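P800 reaction center core protein (Heliobacterium modesticaldum, PDB 5V8K) forms the core of a homodimeric photosynthetic reaction center, holding bacteriochlorophylls and 8(1)-OH-chlorophyll aF and binding a [4Fe-4S] cluster. Local coordinates at residues R543-K554 with G566-L575. Numbering follows the deposited sequence.
Sequences RGSRDEGAMVLK and GKMYNRALSL. With AOH (8(1)-OH-Chlorophyll aF), chain E.
The carbonyl oxygen of A572 is gripped by two arginines from opposite faces of its plane: R543 NH2 at 2.8 Å and R571 NH1 at 3.0 Å. R543 also sends NE to L573 O (2.8 Å), so the guanidinium edge meets two successive carbonyls while both donors stand above their planes. Bent at chi2 (-94°), the R543 chain swings this edge along the loop. The D547 carboxylate lies over one face of the guanidinium, offset toward its rim, a contact of charges alone, and its OD1 accepts A572 N (3.0 Å) through the anti lone pair; OD2 bonds W408 of the second subunit. R571, near R543 despite like charge, has a salt bridge to E577. Replacing R543 by an alanine would remove both donors and is likely to leave L573 O without this bond, A572 O with R571 as its remaining arginine and D547 without this nearby charge. Beside these bonds the A572 methyl packs on the backbone of D547; farther along, L553 CD1 sits over the centre of the Y569 ring, 3.8 Å from its centroid, in a CH-pi contact. K554 NZ donates a hydrogen bond to N570 OD1, nearly in line with its C=O. Next to this contact the helix meets the chlorophyll: S545 OG donates to OBD (2.8 Å), and R546 CG packs on the macrocycle. S574, at the N-cap of helix 575-599, bonds the lipid, and L575 touches C424 of the iron-sulfur site. R543 and D547 thus tie segment 566-575 to helix 543-560 largely through the segment's backbone, with K554 adding a side-chain bond.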
loop_
_atom_site.group_PDB
_atom_site.type_symbol
_atom_site.label_atom_id
_atom_site.label_comp_id
_atom_site.label_asym_id
_atom_site.label_seq_id
_atom_site.Cartn_x
_atom_site.Cartn_y
_atom_site.Cartn_z
ATOM N N ARG A 543 -11.050 -1.091 14.138
ATOM C CA ARG A 543 -12.309 -1.809 14.051
ATOM C C ARG A 543 -13.415 -1.112 14.828
ATOM O O ARG A 543 -14.567 -1.087 14.383
ATOM C CB ARG A 543 -12.131 -3.215 14.561
ATOM C CG ARG A 543 -13.322 -4.119 14.173
ATOM C CD ARG A 543 -14.385 -4.185 15.266
ATOM N NE ARG A 543 -15.585 -4.869 14.804
ATOM C CZ ARG A 543 -16.635 -5.101 15.576
ATOM N NH1 ARG A 543 -16.626 -4.684 16.827
ATOM N NH2 ARG A 543 -17.690 -5.731 15.099
ATOM N N GLY A 544 -13.105 -0.592 16.015
ATOM C CA GLY A 544 -14.114 0.114 16.784
ATOM C C GLY A 544 -14.668 1.329 16.070
ATOM O O GLY A 544 -15.872 1.603 16.125
ATOM N N SER A 545 -13.795 2.099 15.417
ATOM C CA SER A 545 -14.249 3.222 14.606
ATOM C C SER A 545 -15.344 2.786 13.636
ATOM O O SER A 545 -16.381 3.446 13.506
ATOM C CB SER A 545 -13.075 3.812 13.835
ATOM O OG SER A 545 -13.515 4.921 13.096
ATOM N N ARG A 546 -15.098 1.684 12.922
ATOM C CA ARG A 546 -16.021 1.200 11.907
ATOM C C ARG A 546 -17.336 0.695 12.503
ATOM O O ARG A 546 -18.406 0.914 11.932
ATOM C CB ARG A 546 -15.325 0.099 11.108
ATOM C CG ARG A 546 -14.207 0.647 10.215
ATOM C CD ARG A 546 -13.219 -0.429 9.782
ATOM N NE ARG A 546 -13.819 -1.728 9.483
ATOM C CZ ARG A 546 -13.397 -2.884 9.981
ATOM N NH1 ARG A 546 -14.035 -4.006 9.681
ATOM N NH2 ARG A 546 -12.363 -2.948 10.803
ATOM N N ASP A 547 -17.285 0.017 13.649
ATOM C CA ASP A 547 -18.510 -0.485 14.265
ATOM C C ASP A 547 -19.401 0.670 14.713
ATOM O O ASP A 547 -20.623 0.614 14.574
ATOM C CB ASP A 547 -18.136 -1.388 15.432
ATOM C CG ASP A 547 -19.265 -2.351 15.829
ATOM O OD1 ASP A 547 -19.808 -3.069 14.947
ATOM O OD2 ASP A 547 -19.590 -2.379 17.030
ATOM N N GLU A 548 -18.788 1.748 15.186
ATOM C CA GLU A 548 -19.499 2.952 15.598
ATOM C C GLU A 548 -20.071 3.689 14.397
ATOM O O GLU A 548 -21.208 4.160 14.436
ATOM C CB GLU A 548 -18.529 3.856 16.380
ATOM C CG GLU A 548 -19.073 5.151 16.942
ATOM C CD GLU A 548 -18.047 5.874 17.836
ATOM O OE1 GLU A 548 -18.358 6.054 19.041
ATOM O OE2 GLU A 548 -16.945 6.260 17.326
ATOM N N GLY A 549 -19.299 3.796 13.316
ATOM C CA GLY A 549 -19.787 4.481 12.134
ATOM C C GLY A 549 -20.854 3.675 11.413
ATOM O O GLY A 549 -21.740 4.238 10.766
ATOM N N ALA A 550 -20.765 2.349 11.500
ATOM C CA ALA A 550 -21.721 1.468 10.842
ATOM C C ALA A 550 -23.141 1.701 11.355
ATOM O O ALA A 550 -24.100 1.523 10.606
ATOM C CB ALA A 550 -21.341 0.017 11.088
ATOM N N MET A 551 -23.290 2.141 12.608
ATOM C CA MET A 551 -24.615 2.381 13.168
ATOM C C MET A 551 -25.299 3.555 12.489
ATOM O O MET A 551 -26.524 3.565 12.355
ATOM C CB MET A 551 -24.521 2.654 14.659
ATOM C CG MET A 551 -24.091 1.464 15.495
ATOM S SD MET A 551 -23.905 1.974 17.233
ATOM C CE MET A 551 -25.589 2.142 17.718
ATOM N N VAL A 552 -24.521 4.543 12.053
ATOM C CA VAL A 552 -25.071 5.690 11.340
ATOM C C VAL A 552 -25.537 5.274 9.946
ATOM O O VAL A 552 -26.591 5.709 9.475
ATOM C CB VAL A 552 -24.007 6.803 11.276
ATOM C CG1 VAL A 552 -24.483 7.993 10.419
ATOM C CG2 VAL A 552 -23.681 7.265 12.662
ATOM N N LEU A 553 -24.732 4.470 9.250
ATOM C CA LEU A 553 -25.119 4.012 7.921
ATOM C C LEU A 553 -26.387 3.132 7.981
ATOM O O LEU A 553 -27.322 3.303 7.185
ATOM C CB LEU A 553 -23.951 3.260 7.283
ATOM C CG LEU A 553 -22.774 4.160 6.861
ATOM C CD1 LEU A 553 -21.529 3.376 6.706
ATOM C CD2 LEU A 553 -23.085 4.832 5.580
ATOM N N LYS A 554 -26.436 2.190 8.924
ATOM C CA LYS A 554 -27.637 1.358 9.085
ATOM C C LYS A 554 -28.845 2.219 9.396
ATOM O O LYS A 554 -29.894 2.087 8.755
ATOM C CB LYS A 554 -27.428 0.311 10.177
ATOM C CG LYS A 554 -28.668 -0.642 10.434
ATOM C CD LYS A 554 -28.342 -1.656 11.526
ATOM C CE LYS A 554 -29.592 -2.450 12.007
ATOM N NZ LYS A 554 -30.141 -3.227 10.857
ATOM N N GLY A 566 -29.344 -1.531 4.496
ATOM C CA GLY A 566 -28.636 -1.142 5.706
ATOM C C GLY A 566 -28.099 -2.308 6.515
ATOM O O GLY A 566 -27.162 -2.123 7.287
ATOM N N LYS A 567 -28.684 -3.502 6.364
ATOM C CA LYS A 567 -28.163 -4.686 7.049
ATOM C C LYS A 567 -26.709 -4.975 6.712
ATOM O O LYS A 567 -26.037 -5.683 7.466
ATOM C CB LYS A 567 -29.020 -5.903 6.704
ATOM C CG LYS A 567 -30.256 -5.977 7.520
ATOM C CD LYS A 567 -31.282 -6.858 6.886
ATOM C CE LYS A 567 -32.441 -7.089 7.864
ATOM N NZ LYS A 567 -33.751 -7.278 7.162
ATOM N N MET A 568 -26.225 -4.458 5.587
ATOM C CA MET A 568 -24.808 -4.523 5.254
ATOM C C MET A 568 -23.963 -3.905 6.364
ATOM O O MET A 568 -22.788 -4.256 6.529
ATOM C CB MET A 568 -24.582 -3.782 3.930
ATOM C CG MET A 568 -23.141 -3.690 3.406
ATOM S SD MET A 568 -22.394 -5.291 2.995
ATOM C CE MET A 568 -23.684 -6.139 2.124
ATOM N N TYR A 569 -24.551 -2.972 7.122
ATOM C CA TYR A 569 -23.899 -2.310 8.240
ATOM C C TYR A 569 -24.568 -2.624 9.569
ATOM O O TYR A 569 -24.539 -1.808 10.494
ATOM C CB TYR A 569 -23.843 -0.800 8.002
ATOM C CG TYR A 569 -22.933 -0.514 6.857
ATOM C CD1 TYR A 569 -21.579 -0.648 7.008
ATOM C CD2 TYR A 569 -23.418 -0.172 5.617
ATOM C CE1 TYR A 569 -20.724 -0.447 5.950
ATOM C CE2 TYR A 569 -22.558 0.046 4.546
ATOM C CZ TYR A 569 -21.226 -0.096 4.721
ATOM O OH TYR A 569 -20.334 0.142 3.685
ATOM N N ASN A 570 -25.129 -3.838 9.690
ATOM C CA ASN A 570 -25.619 -4.342 10.977
ATOM C C ASN A 570 -24.518 -4.302 12.020
ATOM O O ASN A 570 -24.771 -4.030 13.194
ATOM C CB ASN A 570 -26.109 -5.785 10.835
ATOM C CG ASN A 570 -27.597 -5.925 10.927
ATOM O OD1 ASN A 570 -28.377 -4.994 10.721
ATOM N ND2 ASN A 570 -28.005 -7.133 11.211
ATOM N N ARG A 571 -23.285 -4.569 11.602
ATOM C CA ARG A 571 -22.106 -4.353 12.441
ATOM C C ARG A 571 -20.904 -4.368 11.524
ATOM O O ARG A 571 -20.986 -4.797 10.364
ATOM C CB ARG A 571 -21.976 -5.423 13.534
ATOM C CG ARG A 571 -21.932 -6.839 12.983
ATOM C CD ARG A 571 -21.509 -7.832 14.042
ATOM N NE ARG A 571 -21.428 -9.204 13.514
ATOM C CZ ARG A 571 -20.377 -9.717 12.875
ATOM N NH1 ARG A 571 -19.263 -8.992 12.643
ATOM N NH2 ARG A 571 -20.422 -10.978 12.475
ATOM N N ALA A 572 -19.787 -3.864 12.035
ATOM C CA ALA A 572 -18.561 -4.026 11.274
ATOM C C ALA A 572 -18.087 -5.465 11.411
ATOM O O ALA A 572 -18.387 -6.163 12.387
ATOM C CB ALA A 572 -17.490 -3.042 11.756
ATOM N N LEU A 573 -17.376 -5.928 10.402
ATOM C CA LEU A 573 -16.621 -7.156 10.550
ATOM C C LEU A 573 -15.822 -7.102 11.854
ATOM O O LEU A 573 -15.289 -6.054 12.230
ATOM C CB LEU A 573 -15.687 -7.330 9.364
ATOM C CG LEU A 573 -16.325 -7.426 7.982
ATOM C CD1 LEU A 573 -15.218 -7.263 7.029
ATOM C CD2 LEU A 573 -16.932 -8.729 7.816
ATOM N N SER A 574 -15.777 -8.223 12.561
ATOM C CA SER A 574 -15.080 -8.327 13.830
ATOM C C SER A 574 -13.575 -8.387 13.607
ATOM O O SER A 574 -13.096 -8.501 12.481
ATOM C CB SER A 574 -15.544 -9.563 14.592
ATOM O OG SER A 574 -15.178 -10.760 13.917
ATOM N N LEU A 575 -12.818 -8.284 14.706
ATOM C CA LEU A 575 -11.363 -8.395 14.617
ATOM C C LEU A 575 -10.987 -9.663 13.876
ATOM O O LEU A 575 -10.210 -9.625 12.923
ATOM C CB LEU A 575 -10.713 -8.385 16.012
ATOM C CG LEU A 575 -10.848 -7.091 16.826
ATOM C CD1 LEU A 575 -10.262 -7.295 18.154
ATOM C CD2 LEU A 575 -10.151 -5.875 16.142
HETATM C C1 AOH E . -19.678 7.541 2.285
HETATM C C2 AOH E . -19.050 6.526 1.367
HETATM C C3 AOH E . -18.141 6.823 0.449
HETATM C C4 AOH E . -17.674 8.208 0.238
HETATM C C5 AOH E . -17.638 5.718 -0.431
HETATM C C6 AOH E . -18.403 5.669 -1.748
HETATM C C7 AOH E . -17.598 4.738 -2.626
HETATM C C8 AOH E . -17.956 4.460 -3.875
HETATM C C9 AOH E . -19.234 5.036 -4.406
HETATM C C10 AOH E . -17.148 3.464 -4.669
HETATM C C11 AOH E . -15.891 3.890 -5.389
HETATM C C15 AOH E . -13.693 3.900 -7.363
HETATM C C14 AOH E . -14.087 1.382 -7.811
HETATM C C13 AOH E . -14.466 2.649 -7.085
HETATM C C12 AOH E . -15.464 2.662 -6.180
HETATM N NB AOH E . -12.794 3.474 2.727
HETATM N ND AOH E . -12.837 3.565 6.789
HETATM C C1A AOH E . -15.638 4.296 5.778
HETATM C C1B AOH E . -13.837 3.633 1.885
HETATM C C1C AOH E . -10.022 2.938 3.793
HETATM C C1D AOH E . -11.856 3.369 7.680
HETATM C C2A AOH E . -16.979 4.879 5.429
HETATM C C2B AOH E . -13.483 3.419 0.555
HETATM C C2C AOH E . -8.698 2.821 4.193
HETATM C C2D AOH E . -12.326 3.522 8.972
HETATM C C3A AOH E . -16.977 4.489 3.950
HETATM C C3B AOH E . -12.121 3.144 0.604
HETATM C C3C AOH E . -8.711 2.852 5.573
HETATM C C3D AOH E . -13.674 3.841 8.846
HETATM C C4A AOH E . -15.560 4.092 3.626
HETATM C C4B AOH E . -11.730 3.217 1.940
HETATM C C4C AOH E . -10.068 2.990 5.905
HETATM C C4D AOH E . -13.968 3.902 7.485
HETATM C CAA AOH E . -17.044 6.367 5.742
HETATM C CAB AOH E . -11.436 2.821 -0.636
HETATM C CAC AOH E . -7.510 2.814 6.416
HETATM C CAD AOH E . -14.893 4.363 9.524
HETATM C CBA AOH E . -18.493 6.857 5.765
HETATM C CBB AOH E . -10.289 2.226 -0.782
HETATM C CBC AOH E . -7.547 1.812 7.523
HETATM C CBD AOH E . -15.955 4.557 8.492
HETATM C CED AOH E . -18.348 1.524 8.636
HETATM C CGA AOH E . -18.889 7.629 4.541
HETATM C CGD AOH E . -17.145 3.679 8.788
HETATM C CHA AOH E . -15.297 4.233 7.216
HETATM C CHB AOH E . -15.212 3.962 2.342
HETATM C CHC AOH E . -10.370 2.948 2.381
HETATM C CHD AOH E . -10.461 3.063 7.301
HETATM C CMA AOH E . -17.915 3.329 3.643
HETATM C CMB AOH E . -14.351 3.458 -0.682
HETATM C CMC AOH E . -7.486 2.719 3.311
HETATM C CMD AOH E . -11.485 3.335 10.203
HETATM N NA AOH E . -14.863 3.926 4.762
HETATM N NC AOH E . -10.869 3.009 4.828
HETATM O O1 AOH E . -7.277 4.112 7.017
HETATM O O1A AOH E . -18.171 8.499 4.065
HETATM O O1D AOH E . -18.148 4.120 9.322
HETATM O O2A AOH E . -19.669 6.962 3.585
HETATM O O2D AOH E . -17.132 2.280 8.434
HETATM O OBD AOH E . -14.997 4.230 10.794
HETATM MG MG AOH E . -12.922 3.298 4.773
HETATM O O HOH W 1 -12.409 -5.877 11.247
HETATM O O HOH W 2 -13.460 0.978 4.820
#